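Local coordinates for protein xyloglucan-specific endo-beta-1,4-glucanase (Uncultured bacterium, PDB 4W88) that probably hydrolyses beta-1,4-glucosidic bonds inside the backbone of the plant cell-wall polysaccharide xyloglucan, using a TIM-barrel catalytic domain of glycoside hydrolase family 5, at residues A172-F177 / I194-G199; T206-E211 / K257-D262. The protein carries 1 engineered substitution. All coordinates share one frame; numbering follows the deposited sequence.

From the N terminus, the chain first supplies residues 172-177 on helix 164-182, then returns 17 residues later along strand 193-196, where contact 1 closes the short loop. Helix 204-208 follows directly and opens contact 2, whose partner, 257-262 on helix 246-261, arrives only after strand 218-223. The two loops therefore run in series, without nesting or crossing. Contact 1 fastens a barrel helix to the strand it precedes, while contact 2 joins two helical elements on the outside of the barrel. They meet through the K175 to E211 salt bridge and through L210, whose CD1 packs on C196 O and beside N174 ND2.

Contact 1. Residues A172-F177 / I194-G199; sequences AMNKAF and IICTYG
N174 reaches across from helix 164-182 and grips the backbone of C196 with both arms of its carboxamide. Its ND2 donates to C196 O over 2.9 Å, an almost straight bond at 177° that lies practically in the plane of the amide. The other arm is looser: C196 N gives a weak hydrogen bond to OD1 at 3.4 Å. With CB pointing toward the strand and CG anti to the carbonyl carbon (chi1 -79°), the amide is set against the C196 backbone.

I195 fits against this amide, and the two side chains cross at about a right angle, I195 CB coming to 3.5 Å from N174 CG. Having CG1 in the cramped position between backbone N and carbonyl carbon (chi1 65°) places CG2 beside the backbone N, where the beta-branched chain fills in against both N174 and the edge of the F177 ring. The ring contact is light, F177 CD2 to I195 CG2 being 4.3 Å. I194 N also lies in plane at the ring edge, and flat, apolar F177 suits a place between the strand and W128 and L124 of helix 117-134.

Helix and strand run nearly antiparallel, as expected of a helix and the strand that follows it in a beta-alpha-beta unit of the TIM barrel. Backbone bonds from I194 to F144 of strand 142-145 and to G146 just after it, and from I195 to A219 and A221 of strand 218-223, set strand 193-196 between its parallel neighbours.

Asparagine suits this buried place because it offers a donor and an acceptor in one flat, uncharged group, answering both the N-H and the C=O of C196. The short bond from ND2 indicates which end of the amide is nitrogen, and the weak one is consistent with it.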
ATOM      1  N   ALA A 172       7.316 -17.695   0.605  1.00 20.80           N
ATOM      2  CA  ALA A 172       7.327 -18.231   1.956  1.00 22.03           C
ATOM      3  C   ALA A 172       6.830 -17.200   2.977  1.00 22.15           C
ATOM      4  O   ALA A 172       6.059 -17.495   3.849  1.00 21.71           O
ATOM      5  CB  ALA A 172       8.732 -18.682   2.325  1.00 23.82           C
HETATM    6  N   MSE A 173       7.220 -15.957   2.792  1.00 19.87           N
HETATM    7  CA  MSE A 173       6.857 -14.866   3.719  1.00 20.20           C
HETATM    8  C   MSE A 173       5.348 -14.592   3.603  1.00 18.60           C
HETATM    9  O   MSE A 173       4.687 -14.370   4.607  1.00 18.46           O
HETATM   10  CB  MSE A 173       7.709 -13.574   3.533  1.00 19.36           C
HETATM   11  CG  MSE A 173       9.141 -13.896   3.971  1.00 21.24           C
HETATM   12 SE   MSE A 173      10.289 -12.306   3.830  1.00 21.18          SE
HETATM   13  CE  MSE A 173       9.744 -11.402   5.497  1.00 22.01           C
ATOM     14  N   ASN A 174       4.823 -14.542   2.373  1.00 18.17           N
ATOM     15  CA  ASN A 174       3.360 -14.337   2.149  1.00 17.57           C
ATOM     16  C   ASN A 174       2.594 -15.428   2.939  1.00 15.85           C
ATOM     17  O   ASN A 174       1.573 -15.153   3.575  1.00 18.86           O
ATOM     18  CB  ASN A 174       2.989 -14.376   0.655  1.00 17.86           C
ATOM     19  CG  ASN A 174       3.314 -13.085  -0.070  1.00 17.54           C
ATOM     20  OD1 ASN A 174       3.357 -11.987   0.538  1.00 20.26           O
ATOM     21  ND2 ASN A 174       3.555 -13.197  -1.373  1.00 19.05           N
ATOM     22  N   LYS A 175       3.065 -16.681   2.845  1.00 18.41           N
ATOM     23  CA  LYS A 175       2.412 -17.805   3.541  1.00 20.31           C
ATOM     24  C   LYS A 175       2.466 -17.650   5.026  1.00 22.94           C
ATOM     25  O   LYS A 175       1.508 -17.978   5.715  1.00 22.53           O
ATOM     26  CB  LYS A 175       3.001 -19.208   3.206  1.00 26.82           C
ATOM     27  CG  LYS A 175       2.992 -19.532   1.812  1.00 32.42           C
ATOM     28  CD  LYS A 175       3.128 -21.031   1.590  1.00 59.30           C
ATOM     29  CE  LYS A 175       4.014 -21.193   0.379  1.00 60.30           C
ATOM     30  NZ  LYS A 175       4.000 -22.547  -0.223  1.00 67.06           N
ATOM     31  N   ALA A 176       3.587 -17.151   5.521  1.00 19.93           N
ATOM     32  CA  ALA A 176       3.787 -17.007   6.960  1.00 20.64           C
ATOM     33  C   ALA A 176       2.791 -15.977   7.523  1.00 17.80           C
ATOM     34  O   ALA A 176       2.234 -16.124   8.589  1.00 19.28           O
ATOM     35  CB  ALA A 176       5.181 -16.577   7.244  1.00 21.11           C
ATOM     36  N   PHE A 177       2.622 -14.902   6.756  1.00 20.09           N
ATOM     37  CA  PHE A 177       1.742 -13.826   7.071  1.00 19.34           C
ATOM     38  C   PHE A 177       0.285 -14.338   7.135  1.00 17.60           C
ATOM     39  O   PHE A 177      -0.428 -14.142   8.109  1.00 17.77           O
ATOM     40  CB  PHE A 177       1.872 -12.719   6.001  1.00 17.86           C
ATOM     41  CG  PHE A 177       0.666 -11.826   5.840  1.00 16.78           C
ATOM     42  CD1 PHE A 177       0.143 -11.047   6.875  1.00 19.58           C
ATOM     43  CD2 PHE A 177       0.113 -11.690   4.584  1.00 17.07           C
ATOM     44  CE1 PHE A 177      -0.924 -10.192   6.644  1.00 18.95           C
ATOM     45  CE2 PHE A 177      -0.963 -10.833   4.348  1.00 15.83           C
ATOM     46  CZ  PHE A 177      -1.444 -10.051   5.368  1.00 15.66           C
ATOM     47  N   ILE A 194      -3.745  -9.283   1.961  1.00 14.41           N
ATOM     48  CA  ILE A 194      -3.241  -8.736   0.723  1.00 15.16           C
ATOM     49  C   ILE A 194      -1.734  -9.036   0.702  1.00 15.77           C
ATOM     50  O   ILE A 194      -0.937  -8.449   1.453  1.00 16.56           O
ATOM     51  CB  ILE A 194      -3.504  -7.214   0.592  1.00 15.03           C
ATOM     52  CG1 ILE A 194      -4.991  -6.882   0.731  1.00 17.07           C
ATOM     53  CG2 ILE A 194      -2.976  -6.695  -0.768  1.00 18.81           C
ATOM     54  CD1 ILE A 194      -5.330  -5.384   0.805  1.00 18.31           C
ATOM     55  N   ILE A 195      -1.383  -9.988  -0.142  1.00 17.28           N
ATOM     56  CA  ILE A 195      -0.027 -10.432  -0.294  1.00 19.03           C
ATOM     57  C   ILE A 195       0.629  -9.560  -1.377  1.00 16.39           C
ATOM     58  O   ILE A 195      -0.027  -8.707  -2.005  1.00 18.54           O
ATOM     59  CB  ILE A 195       0.040 -11.941  -0.641  1.00 15.45           C
ATOM     60  CG1 ILE A 195      -0.564 -12.260  -2.005  1.00 20.20           C
ATOM     61  CG2 ILE A 195      -0.515 -12.786   0.501  1.00 18.03           C
ATOM     62  CD1 ILE A 195      -0.222 -13.649  -2.545  1.00 21.12           C
ATOM     63  N   CYS A 196       1.902  -9.797  -1.678  1.00 18.08           N
ATOM     64  CA  CYS A 196       2.589  -8.978  -2.659  1.00 18.93           C
ATOM     65  C   CYS A 196       3.676  -9.744  -3.377  1.00 16.60           C
ATOM     66  O   CYS A 196       4.119 -10.813  -2.935  1.00 18.45           O
ATOM     67  CB  CYS A 196       3.193  -7.717  -1.992  1.00 16.75           C
ATOM     68  SG  CYS A 196       4.478  -8.021  -0.794  1.00 18.41           S
ATOM     69  N   THR A 197       4.122  -9.162  -4.499  1.00 17.67           N
ATOM     70  CA  THR A 197       5.322  -9.574  -5.153  1.00 17.39           C
ATOM     71  C   THR A 197       6.570  -8.925  -4.527  1.00 21.46           C
ATOM     72  O   THR A 197       6.484  -7.973  -3.755  1.00 19.35           O
ATOM     73  CB  THR A 197       5.275  -9.130  -6.615  1.00 18.42           C
ATOM     74  OG1 THR A 197       5.004  -7.735  -6.602  1.00 18.85           O
ATOM     75  CG2 THR A 197       4.222  -9.902  -7.453  1.00 23.97           C
ATOM     76  N   TYR A 198       7.735  -9.430  -4.912  1.00 21.93           N
ATOM     77  CA  TYR A 198       9.005  -8.820  -4.511  1.00 18.69           C
ATOM     78  C   TYR A 198       8.945  -7.344  -4.934  1.00 18.55           C
ATOM     79  O   TYR A 198       8.601  -7.035  -6.096  1.00 18.32           O
ATOM     80  CB  TYR A 198      10.169  -9.473  -5.251  1.00 18.11           C
ATOM     81  CG  TYR A 198      11.505  -8.932  -4.832  1.00 18.27           C
ATOM     82  CD1 TYR A 198      12.050  -7.729  -5.371  1.00 20.91           C
ATOM     83  CD2 TYR A 198      12.277  -9.597  -3.882  1.00 20.37           C
ATOM     84  CE1 TYR A 198      13.293  -7.271  -4.917  1.00 19.93           C
ATOM     85  CE2 TYR A 198      13.539  -9.154  -3.494  1.00 23.11           C
ATOM     86  CZ  TYR A 198      14.055  -8.019  -4.012  1.00 22.04           C
ATOM     87  OH  TYR A 198      15.290  -7.599  -3.595  1.00 20.89           O
ATOM     88  N   GLY A 199       9.233  -6.427  -4.007  1.00 19.50           N
ATOM     89  CA  GLY A 199       9.188  -4.998  -4.315  1.00 20.11           C
ATOM     90  C   GLY A 199       7.853  -4.404  -4.727  1.00 17.23           C
ATOM     91  O   GLY A 199       7.840  -3.267  -5.236  1.00 18.14           O
TER

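Contact 2. Residues T206-E211 / K257-D262; sequences TLKDLE and KKYLID
L207 and Y259 bring the two backbones nearest, their CA atoms 6.5 Å apart. After helix 204-208, the 206-211 chain turns out into a loop, L210 N still bonding to L207 O. Across from it, helix 246-261 widens into a pi-type turn at 257-261, and D262 N reaches K257 O at 2.8 Å. The salt bridge from K257 NZ to the syn lone pair of D262 OD1 spans the same five-residue step, and D297 is a second partner of that lysine.

Y259 is the main side chain of the contact. L207 CB meets the ring obliquely, 4.0 Å from Y259 CG, while K208 N sits over one face, 3.9 Å above the plane and offset toward the rim. The K208 chain starts anti to its own backbone nitrogen and bends at chi3 (-66°), which brings CE to 3.2 Å from Y259 OH. Being next to the ammonium group, this methylene is probably polarised enough to sit well against an oxygen. Tyrosine suits the place because its ring offers L207 and K208 an apolar surface while its hydroxyl, at the partly exposed rim, hydrogen-bonds to E204 on the first turn of the short helix. An alanine in place of Y259 would probably leave a gap beside L207 and the K208 chain and deprive the E204 carboxylate of its hydroxyl partner.

In the sequence of this TIM barrel, helix 204-208 comes between strands 193-196 and 218-223, and helix 246-261 leads from the latter to strand 267-272.

Beside the tyrosine the contact turns wholly apolar. The side chains of L207 and L260 cross at about a right angle, CD2 of the first 3.8 Å from CD1 of the second. L210 reaches L260 more distantly, CD2 to CD2 at 4.4 Å, and both lean on V220 of strand 218-223, where branched aliphatic chains suit the outer surface of the barrel wall.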
ATOM      1  N   THR A 206       8.504 -11.427 -12.376  1.00 25.62           N
ATOM      2  CA  THR A 206       8.101 -11.333 -10.978  1.00 26.04           C
ATOM      3  C   THR A 206       6.715 -11.941 -10.787  1.00 25.64           C
ATOM      4  O   THR A 206       6.474 -12.641  -9.809  1.00 25.80           O
ATOM      5  CB  THR A 206       8.059  -9.871 -10.565  1.00 24.59           C
ATOM      6  OG1 THR A 206       9.205  -9.177 -11.098  1.00 25.41           O
ATOM      7  CG2 THR A 206       7.929  -9.707  -9.069  1.00 24.97           C
ATOM      8  N   LEU A 207       5.809 -11.689 -11.731  1.00 23.87           N
ATOM      9  CA  LEU A 207       4.460 -12.239 -11.612  1.00 25.63           C
ATOM     10  C   LEU A 207       4.465 -13.741 -11.876  1.00 26.82           C
ATOM     11  O   LEU A 207       3.741 -14.463 -11.207  1.00 27.69           O
ATOM     12  CB  LEU A 207       3.521 -11.533 -12.577  1.00 28.36           C
ATOM     13  CG  LEU A 207       3.173 -10.066 -12.323  1.00 29.90           C
ATOM     14  CD1 LEU A 207       2.375  -9.511 -13.512  1.00 35.24           C
ATOM     15  CD2 LEU A 207       2.391  -9.921 -11.038  1.00 35.16           C
ATOM     16  N   LYS A 208       5.241 -14.185 -12.888  1.00 30.37           N
ATOM     17  CA  LYS A 208       5.386 -15.612 -13.209  1.00 32.12           C
ATOM     18  C   LYS A 208       5.818 -16.408 -11.970  1.00 34.09           C
ATOM     19  O   LYS A 208       5.393 -17.523 -11.786  1.00 29.71           O
ATOM     20  CB  LYS A 208       6.367 -15.805 -14.374  1.00 33.34           C
ATOM     21  CG  LYS A 208       6.563 -17.214 -14.844  1.00 47.78           C
ATOM     22  CD  LYS A 208       7.541 -17.247 -16.032  1.00 53.45           C
ATOM     23  CE  LYS A 208       6.984 -16.562 -17.285  1.00 68.49           C
ATOM     24  NZ  LYS A 208       7.820 -16.743 -18.515  1.00 78.85           N
ATOM     25  N   ASP A 209       6.605 -15.834 -11.080  1.00 28.56           N
ATOM     26  CA  ASP A 209       7.081 -16.606  -9.925  1.00 28.69           C
ATOM     27  C   ASP A 209       6.198 -16.510  -8.702  1.00 27.08           C
ATOM     28  O   ASP A 209       6.528 -17.095  -7.693  1.00 27.48           O
ATOM     29  CB  ASP A 209       8.499 -16.163  -9.516  1.00 28.62           C
ATOM     30  CG  ASP A 209       9.571 -16.733 -10.430  1.00 34.66           C
ATOM     31  OD1 ASP A 209       9.262 -17.622 -11.255  1.00 33.22           O
ATOM     32  OD2 ASP A 209      10.725 -16.295 -10.353  1.00 31.39           O
ATOM     33  N   LEU A 210       5.160 -15.705  -8.725  1.00 24.40           N
ATOM     34  CA  LEU A 210       4.336 -15.489  -7.531  1.00 22.10           C
ATOM     35  C   LEU A 210       3.427 -16.676  -7.298  1.00 25.29           C
ATOM     36  O   LEU A 210       2.618 -17.026  -8.136  1.00 26.67           O
ATOM     37  CB  LEU A 210       3.452 -14.256  -7.678  1.00 23.94           C
ATOM     38  CG  LEU A 210       2.573 -13.895  -6.472  1.00 24.40           C
ATOM     39  CD1 LEU A 210       3.399 -13.352  -5.307  1.00 25.99           C
ATOM     40  CD2 LEU A 210       1.552 -12.878  -6.891  1.00 25.90           C
ATOM     41  N   GLU A 211       3.546 -17.289  -6.135  1.00 23.81           N
ATOM     42  CA  GLU A 211       2.648 -18.384  -5.735  1.00 26.45           C
ATOM     43  C   GLU A 211       1.329 -17.829  -5.291  1.00 22.92           C
ATOM     44  O   GLU A 211       1.280 -16.852  -4.516  1.00 23.46           O
ATOM     45  CB  GLU A 211       3.261 -19.124  -4.567  1.00 30.00           C
ATOM     46  CG  GLU A 211       2.573 -20.387  -4.198  1.00 44.74           C
ATOM     47  CD  GLU A 211       3.292 -21.107  -3.087  1.00 47.34           C
ATOM     48  OE1 GLU A 211       4.546 -20.969  -2.944  1.00 47.20           O
ATOM     49  OE2 GLU A 211       2.568 -21.783  -2.333  1.00 59.80           O
ATOM     50  N   LYS A 257      -3.111  -8.538 -16.137  1.00 28.58           N
ATOM     51  CA  LYS A 257      -4.236  -9.293 -16.670  1.00 29.04           C
ATOM     52  C   LYS A 257      -3.886 -10.802 -16.919  1.00 29.51           C
ATOM     53  O   LYS A 257      -4.611 -11.711 -16.494  1.00 31.43           O
ATOM     54  CB  LYS A 257      -4.731  -8.622 -17.977  1.00 33.42           C
ATOM     55  CG  LYS A 257      -6.020  -7.817 -17.782  1.00 46.38           C
ATOM     56  CD  LYS A 257      -6.686  -7.400 -19.106  1.00 47.24           C
ATOM     57  CE  LYS A 257      -7.612  -8.443 -19.633  1.00 51.80           C
ATOM     58  NZ  LYS A 257      -8.871  -8.518 -18.859  1.00 45.87           N
ATOM     59  N   LYS A 258      -2.788 -11.052 -17.629  1.00 30.62           N
ATOM     60  CA  LYS A 258      -2.397 -12.411 -17.990  1.00 32.66           C
ATOM     61  C   LYS A 258      -2.229 -13.261 -16.740  1.00 33.49           C
ATOM     62  O   LYS A 258      -2.682 -14.410 -16.660  1.00 30.06           O
ATOM     63  CB  LYS A 258      -1.054 -12.344 -18.716  1.00 35.92           C
ATOM     64  CG  LYS A 258      -0.584 -13.552 -19.500  1.00 46.85           C
ATOM     65  CD  LYS A 258       0.446 -13.008 -20.492  1.00 61.57           C
ATOM     66  CE  LYS A 258       0.803 -13.977 -21.584  1.00 69.93           C
ATOM     67  NZ  LYS A 258       1.870 -14.877 -21.082  1.00 61.71           N
ATOM     68  N   TYR A 259      -1.539 -12.743 -15.756  1.00 32.29           N
ATOM     69  CA  TYR A 259      -1.144 -13.607 -14.631  1.00 29.51           C
ATOM     70  C   TYR A 259      -2.082 -13.588 -13.436  1.00 33.76           C
ATOM     71  O   TYR A 259      -2.031 -14.495 -12.625  1.00 31.66           O
ATOM     72  CB  TYR A 259       0.258 -13.225 -14.189  1.00 26.82           C
ATOM     73  CG  TYR A 259       1.340 -13.665 -15.144  1.00 33.00           C
ATOM     74  CD1 TYR A 259       1.886 -14.939 -15.036  1.00 34.27           C
ATOM     75  CD2 TYR A 259       1.802 -12.842 -16.158  1.00 32.37           C
ATOM     76  CE1 TYR A 259       2.861 -15.366 -15.908  1.00 42.78           C
ATOM     77  CE2 TYR A 259       2.777 -13.289 -17.053  1.00 41.67           C
ATOM     78  CZ  TYR A 259       3.290 -14.548 -16.896  1.00 42.06           C
ATOM     79  OH  TYR A 259       4.243 -15.055 -17.704  1.00 45.28           O
ATOM     80  N   LEU A 260      -2.933 -12.558 -13.341  1.00 25.36           N
ATOM     81  CA  LEU A 260      -3.774 -12.363 -12.160  1.00 23.53           C
ATOM     82  C   LEU A 260      -5.245 -12.179 -12.536  1.00 27.39           C
ATOM     83  O   LEU A 260      -6.079 -13.024 -12.229  1.00 30.39           O
ATOM     84  CB  LEU A 260      -3.215 -11.190 -11.270  1.00 26.55           C
ATOM     85  CG  LEU A 260      -1.837 -11.432 -10.662  1.00 26.62           C
ATOM     86  CD1 LEU A 260      -1.242 -10.170 -10.003  1.00 30.64           C
ATOM     87  CD2 LEU A 260      -1.875 -12.528  -9.653  1.00 33.81           C
ATOM     88  N   ILE A 261      -5.568 -11.096 -13.224  1.00 26.70           N
ATOM     89  CA  ILE A 261      -6.981 -10.732 -13.380  1.00 29.69           C
ATOM     90  C   ILE A 261      -7.674 -11.812 -14.173  1.00 28.09           C
ATOM     91  O   ILE A 261      -8.802 -12.224 -13.834  1.00 32.64           O
ATOM     92  CB  ILE A 261      -7.140  -9.372 -14.073  1.00 29.61           C
ATOM     93  CG1 ILE A 261      -6.558  -8.261 -13.193  1.00 30.32           C
ATOM     94  CG2 ILE A 261      -8.593  -9.101 -14.438  1.00 32.86           C
ATOM     95  CD1 ILE A 261      -6.338  -6.959 -13.920  1.00 35.00           C
ATOM     96  N   ASP A 262      -7.049 -12.263 -15.255  1.00 31.10           N
ATOM     97  CA  ASP A 262      -7.730 -13.259 -16.137  1.00 35.74           C
ATOM     98  C   ASP A 262      -7.703 -14.706 -15.599  1.00 37.59           C
ATOM     99  O   ASP A 262      -8.305 -15.595 -16.126  1.00123.39           O
ATOM    100  CB  ASP A 262      -7.182 -13.185 -17.536  1.00 35.86           C
ATOM    101  CG  ASP A 262      -7.518 -11.867 -18.264  1.00 37.91           C
ATOM    102  OD1 ASP A 262      -8.416 -11.051 -17.846  1.00 42.72           O
ATOM    103  OD2 ASP A 262      -6.860 -11.646 -19.286  1.00 54.56           O
TER